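Local coordinates for protein activated BY transcription factor SSRB (Salmonella enterica, PDB 2WNW) that belongs to glycosyl hydrolase family 30, joining a TIM barrel to a beta-sandwich domain, and is produced under control of the transcription factor SsrB, at residues R39-Q44 / G380-L385; Y83-M88 / G327-N332. All coordinates share one frame; numbering follows the deposited sequence.

Contact 1: residues R39-Q44 / G380-L385; sequences RHALQQ and GARVML
Ala41 lies beside Met384 and Gln44 beside Arg382 as antiparallel non-hydrogen-bonded pairs, the strand directions 155° apart, and the register slips by one residue between the pairs. Around this beta bulge three backbone bonds join the strands: Leu385 N to His40 O (3.0 Å), Leu42 N to Val383 O (2.6 Å) and Val383 N to Gln43 O (3.0 Å). At the bulge the Leu42 carbonyl is taken by a side chain instead. Arg382, extended from CG to NE, reaches back over its partner strand, and NH1 donates to Leu42 O at 3.0 Å, within the carbonyl plane and close to the guanidinium plane; Gln44 CB lies over one face of that guanidinium. This pairing joins strand 41-44 to the sheet of the beta-sandwich domain, where 382-388 also pairs with 33-37 and 393-399. Val383 touches two neighbours: its CG1 is 4.0 Å from Leu42 CD1, and its CG2 meets the Gln43 amide. The Gln43 chain bends at chi2 (-82°), which folds NE2 back to 3.3 Å from Val383 CG2 while it donates to Phe321 O and Cys325 O. His40 CB meets Leu385 CB at 4.0 Å, and His40 NE2 hydrogen-bonds Glu250 of the second subunit.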
# COMPACT_ATOMS: atom_id res chain seq x y z
N ARG A 39 -0.07 4.70 18.90
CA ARG A 39 0.79 3.84 19.71
C ARG A 39 1.65 2.89 18.89
O ARG A 39 2.63 2.35 19.40
CB ARG A 39 -0.04 3.03 20.71
CG ARG A 39 -0.92 1.96 20.10
CD ARG A 39 -1.72 1.24 21.18
NE ARG A 39 -2.62 0.23 20.62
CZ ARG A 39 -3.65 0.51 19.84
NH1 ARG A 39 -3.93 1.76 19.51
NH2 ARG A 39 -4.42 -0.48 19.38
N HIS A 40 1.30 2.68 17.63
CA HIS A 40 2.10 1.81 16.78
C HIS A 40 2.92 2.65 15.82
O HIS A 40 2.44 3.05 14.75
CB HIS A 40 1.20 0.83 16.02
CG HIS A 40 0.51 -0.16 16.91
ND1 HIS A 40 1.19 -0.96 17.80
CD2 HIS A 40 -0.80 -0.46 17.06
CE1 HIS A 40 0.33 -1.71 18.47
NE2 HIS A 40 -0.88 -1.43 18.04
N ALA A 41 4.16 2.92 16.21
CA ALA A 41 5.07 3.74 15.41
C ALA A 41 5.83 2.93 14.38
O ALA A 41 6.20 1.78 14.61
CB ALA A 41 6.04 4.47 16.33
N LEU A 42 6.07 3.54 13.23
CA LEU A 42 6.79 2.88 12.16
C LEU A 42 8.18 3.51 11.99
O LEU A 42 8.87 3.75 12.99
CB LEU A 42 5.96 2.93 10.87
CG LEU A 42 4.55 2.33 11.03
CD1 LEU A 42 3.76 2.45 9.74
CD2 LEU A 42 4.67 0.87 11.45
N GLN A 43 8.59 3.79 10.76
CA GLN A 43 9.93 4.35 10.54
C GLN A 43 10.10 5.81 10.96
O GLN A 43 9.14 6.58 11.01
CB GLN A 43 10.33 4.21 9.06
CG GLN A 43 9.88 5.36 8.16
CD GLN A 43 8.45 5.24 7.69
OE1 GLN A 43 7.66 4.45 8.23
NE2 GLN A 43 8.09 6.02 6.68
N GLN A 44 11.35 6.18 11.25
CA GLN A 44 11.68 7.55 11.66
C GLN A 44 12.04 8.37 10.43
O GLN A 44 12.68 7.87 9.50
CB GLN A 44 12.85 7.54 12.63
CG GLN A 44 13.08 8.87 13.33
CD GLN A 44 14.06 8.76 14.49
OE1 GLN A 44 13.88 9.39 15.53
NE2 GLN A 44 15.10 7.96 14.32
N GLY A 380 12.97 13.59 13.24
CA GLY A 380 12.91 12.65 14.34
C GLY A 380 11.53 12.04 14.56
O GLY A 380 11.38 11.05 15.28
N ALA A 381 10.51 12.64 13.96
CA ALA A 381 9.15 12.13 14.09
C ALA A 381 9.08 10.74 13.46
O ALA A 381 9.91 10.39 12.63
CB ALA A 381 8.16 13.07 13.39
N ARG A 382 8.09 9.96 13.87
CA ARG A 382 7.92 8.63 13.30
C ARG A 382 6.55 8.54 12.64
O ARG A 382 5.59 9.15 13.09
CB ARG A 382 8.05 7.54 14.36
CG ARG A 382 9.48 7.24 14.77
CD ARG A 382 9.57 6.06 15.72
NE ARG A 382 10.94 5.77 16.12
CZ ARG A 382 11.80 5.03 15.43
NH1 ARG A 382 11.43 4.46 14.29
NH2 ARG A 382 13.03 4.84 15.88
N VAL A 383 6.48 7.79 11.54
CA VAL A 383 5.21 7.60 10.86
C VAL A 383 4.40 6.69 11.78
O VAL A 383 4.97 5.81 12.43
CB VAL A 383 5.41 6.91 9.50
CG1 VAL A 383 4.07 6.40 8.96
CG2 VAL A 383 6.04 7.88 8.51
N MET A 384 3.10 6.91 11.86
CA MET A 384 2.26 6.06 12.71
C MET A 384 1.40 5.17 11.83
O MET A 384 1.17 5.47 10.65
CB MET A 384 1.35 6.91 13.60
CG MET A 384 0.23 7.63 12.85
SD MET A 384 -1.00 8.34 13.98
CE MET A 384 -0.67 10.08 13.81
N LEU A 385 0.93 4.07 12.39
CA LEU A 385 0.07 3.16 11.66
C LEU A 385 -1.29 3.83 11.49
O LEU A 385 -1.81 4.43 12.43
CB LEU A 385 -0.11 1.85 12.43
CG LEU A 385 -1.15 0.88 11.87
CD1 LEU A 385 -0.68 0.34 10.52
CD2 LEU A 385 -1.38 -0.27 12.86

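Contact 2: residues Y83-M88 / G327-N332; sequences YTLARM and GFIDWN
Leu85, Arg87 and Ile329 meet inside the barrel through apolar contacts alone; no direct hydrogen bond joins 83-88 to 327-332, whose strands run 48° apart with axes 6.8 Å from each other at closest approach. Ile329 fills the middle. Its CG2, anti to the backbone N, reaches Arg87 CB at 3.7 Å, whereas CG1, beside that N (chi1 -53°), turns to Leu85 CD1 at 4.0 Å. The Leu85 and Ile329 side chains cross at about a right angle, and Leu85 CD1 also approaches Phe328 O at 3.8 Å.

The polar groups work through intermediaries. One water bridges the segments, 2.7 Å from Tyr83 OH in the plane of the ring and donating to Asp330 OD2 at 2.8 Å. Arg87 lends its aliphatic stem to Ile329 but carries its guanidinium onward, to salt bridges with Asp239 and Glu294 and hydrogen bonds with Ser142 and Asn195, so several acceptors fix its rotation. NH1 passes obliquely by the Trp331 ring, whose NE1 binds a glycerol.

In this TIM barrel 85-90 is the second strand and 327-330 the eighth; strand 48-51 runs between them, its Ser51 touching Arg87, Ile329 and Trp331. On the outer side helix 365-374 packs against Tyr83, Phe328 and Asp330 through Ile370.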
# COMPACT_ATOMS: atom_id res chain seq x y z
N TYR A 83 12.03 24.39 6.58
CA TYR A 83 12.81 23.36 5.89
C TYR A 83 13.96 22.90 6.77
O TYR A 83 14.71 23.71 7.31
CB TYR A 83 13.33 23.88 4.55
CG TYR A 83 12.41 23.63 3.37
CD1 TYR A 83 12.84 23.87 2.06
CD2 TYR A 83 11.12 23.11 3.55
CE1 TYR A 83 12.02 23.60 0.97
CE2 TYR A 83 10.29 22.84 2.46
CZ TYR A 83 10.75 23.09 1.17
OH TYR A 83 9.94 22.80 0.09
N THR A 84 14.10 21.58 6.90
CA THR A 84 15.14 20.99 7.73
C THR A 84 16.15 20.14 6.96
O THR A 84 17.13 19.66 7.54
CB THR A 84 14.50 20.14 8.84
OG1 THR A 84 13.61 19.17 8.26
CG2 THR A 84 13.71 21.02 9.79
N LEU A 85 15.90 19.95 5.67
CA LEU A 85 16.80 19.18 4.82
C LEU A 85 17.10 19.97 3.55
O LEU A 85 16.39 20.92 3.22
CB LEU A 85 16.16 17.86 4.39
CG LEU A 85 15.77 16.80 5.42
CD1 LEU A 85 15.18 15.59 4.68
CD2 LEU A 85 16.98 16.38 6.23
N ALA A 86 18.14 19.56 2.84
CA ALA A 86 18.51 20.20 1.58
C ALA A 86 19.49 19.31 0.83
O ALA A 86 20.18 18.49 1.43
CB ALA A 86 19.12 21.57 1.83
N ARG A 87 19.53 19.48 -0.48
CA ARG A 87 20.46 18.74 -1.33
C ARG A 87 21.10 19.78 -2.22
O ARG A 87 20.46 20.76 -2.61
CB ARG A 87 19.71 17.69 -2.16
CG ARG A 87 20.60 16.85 -3.09
CD ARG A 87 19.95 15.50 -3.39
NE ARG A 87 20.67 14.69 -4.37
CZ ARG A 87 20.40 14.65 -5.68
NH1 ARG A 87 19.42 15.40 -6.19
NH2 ARG A 87 21.08 13.84 -6.48
N MET A 88 22.38 19.58 -2.53
CA MET A 88 23.11 20.51 -3.38
C MET A 88 24.11 19.73 -4.22
O MET A 88 24.53 18.64 -3.84
CB MET A 88 23.81 21.57 -2.52
CG MET A 88 24.64 21.00 -1.38
SD MET A 88 24.94 22.26 -0.14
CE MET A 88 26.03 21.39 0.99
N GLY A 327 12.64 10.54 4.46
CA GLY A 327 12.76 11.98 4.31
C GLY A 327 12.39 12.46 2.92
O GLY A 327 12.34 11.67 1.98
N PHE A 328 12.14 13.76 2.80
CA PHE A 328 11.73 14.37 1.54
C PHE A 328 12.59 15.57 1.14
O PHE A 328 12.74 16.52 1.92
CB PHE A 328 10.26 14.81 1.63
CG PHE A 328 9.81 15.70 0.49
CD1 PHE A 328 9.32 15.15 -0.69
CD2 PHE A 328 9.87 17.09 0.61
CE1 PHE A 328 8.89 15.97 -1.74
CE2 PHE A 328 9.45 17.92 -0.43
CZ PHE A 328 8.95 17.36 -1.61
N ILE A 329 13.14 15.52 -0.06
CA ILE A 329 13.92 16.63 -0.58
C ILE A 329 13.46 16.93 -2.00
O ILE A 329 13.62 16.12 -2.91
CB ILE A 329 15.44 16.34 -0.61
CG1 ILE A 329 15.92 15.86 0.76
CG2 ILE A 329 16.18 17.63 -0.98
CD1 ILE A 329 17.41 15.55 0.81
N ASP A 330 12.88 18.11 -2.16
CA ASP A 330 12.39 18.59 -3.44
C ASP A 330 13.61 18.99 -4.27
O ASP A 330 14.72 19.08 -3.75
CB ASP A 330 11.48 19.80 -3.20
CG ASP A 330 10.93 20.41 -4.48
OD1 ASP A 330 10.67 19.67 -5.45
OD2 ASP A 330 10.74 21.65 -4.50
N TRP A 331 13.41 19.20 -5.57
CA TRP A 331 14.51 19.61 -6.44
C TRP A 331 14.66 21.12 -6.22
O TRP A 331 14.45 21.60 -5.10
CB TRP A 331 14.15 19.27 -7.90
CG TRP A 331 15.26 19.38 -8.94
CD1 TRP A 331 15.08 19.44 -10.29
CD2 TRP A 331 16.69 19.43 -8.72
NE1 TRP A 331 16.30 19.51 -10.93
CE2 TRP A 331 17.30 19.52 -9.99
CE3 TRP A 331 17.50 19.41 -7.58
CZ2 TRP A 331 18.69 19.58 -10.16
CZ3 TRP A 331 18.89 19.48 -7.74
CH2 TRP A 331 19.47 19.57 -9.03
N ASN A 332 15.01 21.88 -7.27
CA ASN A 332 15.20 23.33 -7.13
C ASN A 332 14.19 24.03 -6.21
O ASN A 332 12.99 23.94 -6.42
CB ASN A 332 15.14 24.02 -8.49
CG ASN A 332 16.14 23.47 -9.47
OD1 ASN A 332 17.34 23.79 -9.41
ND2 ASN A 332 15.67 22.63 -10.39
O HOH W 1 11.12 23.33 -2.30

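How the contacts relate
Contact 2 lies in the core and all its touching residues are buried; contact 1 is only partly buried and reaches the second subunit. The centre of contact 2 is about 4 Å, and that of contact 1 about 19 Å, from the centre of the chain. Contact 1 pairs neighbouring strands of the sandwich sheet, so backbone hydrogen bonds dominate; contact 2 spans two barrel strands separated by a third, so side chains and a water do the joining. Arginine differs accordingly: Arg382 bonds a backbone carbonyl at the bulge, at an exposed site, while Arg87 is held by carboxylates in the interior. The centres of contact 1 and contact 2 are about 21 Å apart, and the two share no strand and do not touch.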